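Local coordinates for protein oxidoreductase YdhF (Escherichia coli, PDB 1OG6) that probably works as an NADPH-dependent oxidoreductase of the aldo/keto reductase family, binding its cofactor on an alpha/beta barrel, at residues A62-G65 against E66-L70; T89-E92 against E93-I96. All coordinates share one frame; numbering follows the deposited sequence.

Contact 1: residues A62-G65 against E66-L70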
loop_
_atom_site.group_PDB
_atom_site.type_symbol
_atom_site.label_atom_id
_atom_site.label_comp_id
_atom_site.label_asym_id
_atom_site.label_seq_id
_atom_site.Cartn_x
_atom_site.Cartn_y
_atom_site.Cartn_z
ATOM N N ALA C 62 10.731 -36.496 1.143
ATOM C CA ALA C 62 11.007 -37.890 1.444
ATOM C C ALA C 62 12.039 -38.471 0.472
ATOM O O ALA C 62 13.011 -39.105 0.884
ATOM C CB ALA C 62 9.714 -38.681 1.374
ATOM N N ALA C 63 11.822 -38.249 -0.818
ATOM C CA ALA C 63 12.727 -38.749 -1.836
ATOM C C ALA C 63 14.146 -38.264 -1.593
ATOM O O ALA C 63 15.098 -39.022 -1.771
ATOM C CB ALA C 63 12.257 -38.303 -3.200
ATOM N N PHE C 64 14.274 -36.997 -1.193
ATOM C CA PHE C 64 15.567 -36.350 -0.925
ATOM C C PHE C 64 16.217 -36.872 0.363
ATOM O O PHE C 64 17.443 -36.922 0.481
ATOM C CB PHE C 64 15.358 -34.838 -0.817
ATOM C CG PHE C 64 16.630 -34.039 -0.650
ATOM C CD1 PHE C 64 17.465 -33.793 -1.734
ATOM C CD2 PHE C 64 16.944 -33.454 0.575
ATOM C CE1 PHE C 64 18.586 -32.968 -1.600
ATOM C CE2 PHE C 64 18.062 -32.631 0.716
ATOM C CZ PHE C 64 18.881 -32.387 -0.374
ATOM N N GLY C 65 15.383 -37.251 1.326
ATOM C CA GLY C 65 15.886 -37.769 2.584
ATOM C C GLY C 65 16.539 -39.127 2.431
ATOM O O GLY C 65 17.281 -39.561 3.302
ATOM N N GLU C 66 16.260 -39.803 1.323
ATOM C CA GLU C 66 16.843 -41.115 1.067
ATOM C C GLU C 66 18.283 -40.935 0.617
ATOM O O GLU C 66 19.122 -41.816 0.805
ATOM C CB GLU C 66 16.060 -41.845 -0.024
ATOM C CG GLU C 66 14.573 -42.035 0.279
ATOM C CD GLU C 66 14.313 -42.893 1.515
ATOM O OE1 GLU C 66 14.779 -44.056 1.547
ATOM O OE2 GLU C 66 13.635 -42.401 2.449
ATOM N N ALA C 67 18.549 -39.776 0.017
ATOM C CA ALA C 67 19.874 -39.421 -0.476
ATOM C C ALA C 67 20.794 -39.090 0.691
ATOM O O ALA C 67 21.941 -39.540 0.735
ATOM C CB ALA C 67 19.775 -38.234 -1.409
ATOM N N LEU C 68 20.293 -38.298 1.635
ATOM C CA LEU C 68 21.081 -37.924 2.806
ATOM C C LEU C 68 21.378 -39.120 3.695
ATOM O O LEU C 68 22.385 -39.139 4.400
ATOM C CB LEU C 68 20.352 -36.873 3.634
ATOM C CG LEU C 68 20.146 -35.522 2.973
ATOM C CD1 LEU C 68 19.522 -34.576 3.990
ATOM C CD2 LEU C 68 21.478 -34.992 2.473
ATOM N N LYS C 69 20.487 -40.109 3.671
ATOM C CA LYS C 69 20.656 -41.308 4.479
ATOM C C LYS C 69 21.792 -42.186 3.971
ATOM O O LYS C 69 22.565 -42.714 4.768
ATOM C CB LYS C 69 19.346 -42.109 4.538
ATOM C CG LYS C 69 18.245 -41.395 5.317
ATOM C CD LYS C 69 17.162 -42.340 5.858
ATOM C CE LYS C 69 16.312 -42.982 4.756
ATOM N NZ LYS C 69 15.175 -43.811 5.292
ATOM N N LEU C 70 21.910 -42.330 2.653
ATOM C CA LEU C 70 22.972 -43.157 2.105
ATOM C C LEU C 70 24.215 -42.334 1.789
ATOM O O LEU C 70 25.201 -42.835 1.254
ATOM C CB LEU C 70 22.475 -43.923 0.871
ATOM C CG LEU C 70 22.387 -43.343 -0.538
ATOM C CD1 LEU C 70 23.761 -43.356 -1.200
ATOM C CD2 LEU C 70 21.436 -44.197 -1.358
#
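The trans chi1 of Phe-64 (-175°) puts its ring on the flank of helix 60-69 where Leu-68 rises one turn later. The two apolar side chains form an i to i+4 pair on the last turns of this helix, which belongs to the alpha/beta barrel of the aldo/keto reductases. They cross at a slant, CE2 of Phe-64 lying 4.1 Å from CD1 of Leu-68, and the ring turns neither a clear face nor a clear edge to the leucine. The ring is buried: it meets the rings of Tyr-21 and His-51 and rests on Ile-38 of helix 31-42, about 9 Å from the side chain of Tyr-55, the probable proton donor. Ala-67 faces the same neighbouring helix, at Leu-34 and Val-35, while Leu-68 also touches Leu-74 in the loop that follows.

The backbone is held by a mixture of bonds. Phe-64 O accepts an i to i+3 bond from Ala-67 N at 3.1 Å, and a weak one from Leu-68 N. Glu-66 N is likewise shared weakly between the carbonyl oxygens of Ala-62 and Ala-63.

Polar chains occupy the exposed side. Glu-66 bends at chi2 (-62°) and folds back along the helix, its CG 3.4 Å from Ala-62 O. Lys-69 curls toward this carboxylate from the next turn, and the salt bridge closes between Lys-69 NZ and Glu-66 OE2 at 3.5 Å.

Contact 2: residues T89-E92 against E93-I96; sequences TARE and ENVI
Arg-91 lays the aliphatic part of its side chain alongside both Glu-93 and Asn-94, its CG 3.7 Å from Glu-93 OE1 and 4.1 Å from Asn-94 ND2. All three chains run side by side in one direction, the guanidinium turned 31° from the Glu-93 carboxylate and 24° from the Asn-94 amide. Glu-93 reaches back because its chain bends at chi2 (109°), which brings OE1 alongside the aliphatic part of the arginine. The charged ends do not meet, Arg-91 NE staying 4.9 Å from Glu-93 OE1, so the attraction between them is probably felt only at a distance. Beyond CG the arginine extends away from the turn, and its guanidinium makes a cation-pi contact with Tyr-58.

This is a tight reversal in the loop between strand 79-87 and strand 98-99 of the aldo/keto reductase barrel, without regular helix or strand. Asn-94 sits inside the bend, where its ND2 is hydrogen-bonded to Thr-88 O and thereby ties the two limbs of the loop together. Cut back to alanine, Arg-91 would probably deprive Tyr-58 of its cationic partner and Glu-93 and Asn-94 of the aliphatic chain alongside them.

Thr-89 approaches Asn-94 from the entry limb, with CG2 3.4 Å from Asn-94 O and 3.6 Å from the carbonyl carbon of Ile-96. A CA-H...O contact joins Thr-89 CA to the same Asn-94 oxygen at 3.6 Å. The return limb also meets a second subunit: Gln-283 of that chain donates through NE2 to Glu-93 O and offers OE1 to Val-95 N in a weak bond.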
loop_
_atom_site.group_PDB
_atom_site.type_symbol
_atom_site.label_atom_id
_atom_site.label_comp_id
_atom_site.label_asym_id
_atom_site.label_seq_id
_atom_site.Cartn_x
_atom_site.Cartn_y
_atom_site.Cartn_z
ATOM N N THR C 89 -4.786 -31.138 -3.022
ATOM C CA THR C 89 -5.816 -32.161 -3.122
ATOM C C THR C 89 -5.183 -33.525 -3.377
ATOM O O THR C 89 -5.861 -34.474 -3.773
ATOM C CB THR C 89 -6.828 -31.856 -4.241
ATOM O OG1 THR C 89 -6.130 -31.601 -5.464
ATOM C CG2 THR C 89 -7.678 -30.655 -3.869
ATOM N N ALA C 90 -3.873 -33.610 -3.151
ATOM C CA ALA C 90 -3.136 -34.858 -3.320
ATOM C C ALA C 90 -3.495 -35.748 -2.134
ATOM O O ALA C 90 -3.055 -36.891 -2.038
ATOM C CB ALA C 90 -1.634 -34.585 -3.343
ATOM N N ARG C 91 -4.296 -35.199 -1.225
ATOM C CA ARG C 91 -4.751 -35.919 -0.048
ATOM C C ARG C 91 -6.268 -35.973 -0.068
ATOM O O ARG C 91 -6.928 -35.010 -0.464
ATOM C CB ARG C 91 -4.251 -35.232 1.218
ATOM C CG ARG C 91 -2.770 -35.430 1.417
ATOM C CD ARG C 91 -2.260 -34.774 2.674
ATOM N NE ARG C 91 -0.887 -35.194 2.938
ATOM C CZ ARG C 91 -0.148 -34.778 3.961
ATOM N NH1 ARG C 91 -0.638 -33.912 4.842
ATOM N NH2 ARG C 91 1.089 -35.236 4.103
ATOM N N GLU C 92 -6.814 -37.111 0.350
ATOM C CA GLU C 92 -8.257 -37.325 0.363
ATOM C C GLU C 92 -9.026 -36.349 1.246
ATOM O O GLU C 92 -10.140 -35.958 0.911
ATOM C CB GLU C 92 -8.568 -38.755 0.804
ATOM C CG GLU C 92 -7.960 -39.109 2.145
ATOM C CD GLU C 92 -8.500 -40.403 2.714
ATOM O OE1 GLU C 92 -8.394 -41.448 2.026
ATOM O OE2 GLU C 92 -9.028 -40.365 3.851
ATOM N N GLU C 93 -8.444 -35.962 2.375
ATOM C CA GLU C 93 -9.113 -35.033 3.278
ATOM C C GLU C 93 -9.460 -33.729 2.557
ATOM O O GLU C 93 -10.598 -33.257 2.604
ATOM C CB GLU C 93 -8.212 -34.705 4.467
ATOM C CG GLU C 93 -7.513 -35.890 5.096
ATOM C CD GLU C 93 -6.026 -35.893 4.814
ATOM O OE1 GLU C 93 -5.640 -36.161 3.654
ATOM O OE2 GLU C 93 -5.245 -35.618 5.752
ATOM N N ASN C 94 -8.460 -33.156 1.891
ATOM C CA ASN C 94 -8.612 -31.901 1.167
ATOM C C ASN C 94 -9.384 -32.082 -0.132
ATOM O O ASN C 94 -8.798 -32.378 -1.177
ATOM C CB ASN C 94 -7.235 -31.320 0.866
ATOM C CG ASN C 94 -6.260 -31.549 1.991
ATOM O OD1 ASN C 94 -6.530 -31.210 3.142
ATOM N ND2 ASN C 94 -5.117 -32.135 1.670
ATOM N N VAL C 95 -10.699 -31.898 -0.059
ATOM C CA VAL C 95 -11.558 -32.037 -1.230
ATOM C C VAL C 95 -11.430 -30.794 -2.112
ATOM O O VAL C 95 -11.995 -30.735 -3.203
ATOM C CB VAL C 95 -13.045 -32.223 -0.812
ATOM C CG1 VAL C 95 -13.123 -33.044 0.462
ATOM C CG2 VAL C 95 -13.718 -30.884 -0.618
ATOM N N ILE C 96 -10.677 -29.811 -1.623
ATOM C CA ILE C 96 -10.464 -28.552 -2.332
ATOM C C ILE C 96 -9.117 -27.942 -1.939
ATOM O O ILE C 96 -8.621 -28.172 -0.834
ATOM C CB ILE C 96 -11.591 -27.524 -2.002
ATOM C CG1 ILE C 96 -11.474 -26.300 -2.913
ATOM C CG2 ILE C 96 -11.500 -27.087 -0.539
ATOM C CD1 ILE C 96 -12.654 -25.350 -2.821
#

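Contact 1 and contact 2 follow one another along the chain of one alpha/beta barrel, their centres 26 Å apart and their nearest atoms about 10 Å apart. Each is partly buried, but by different means. Residues 62-69 belong to helix 60-69, with one apolar flank turned toward helix 31-42 and the barrel strands and a charged flank outward, ordered by backbone bonds and a salt bridge. Residues 89-96 form a loop carried by van der Waals contacts and by the bond from Asn-94 ND2 to Thr-88 O, and a second subunit supplies part of its polar partners. No other chain touches contact 1.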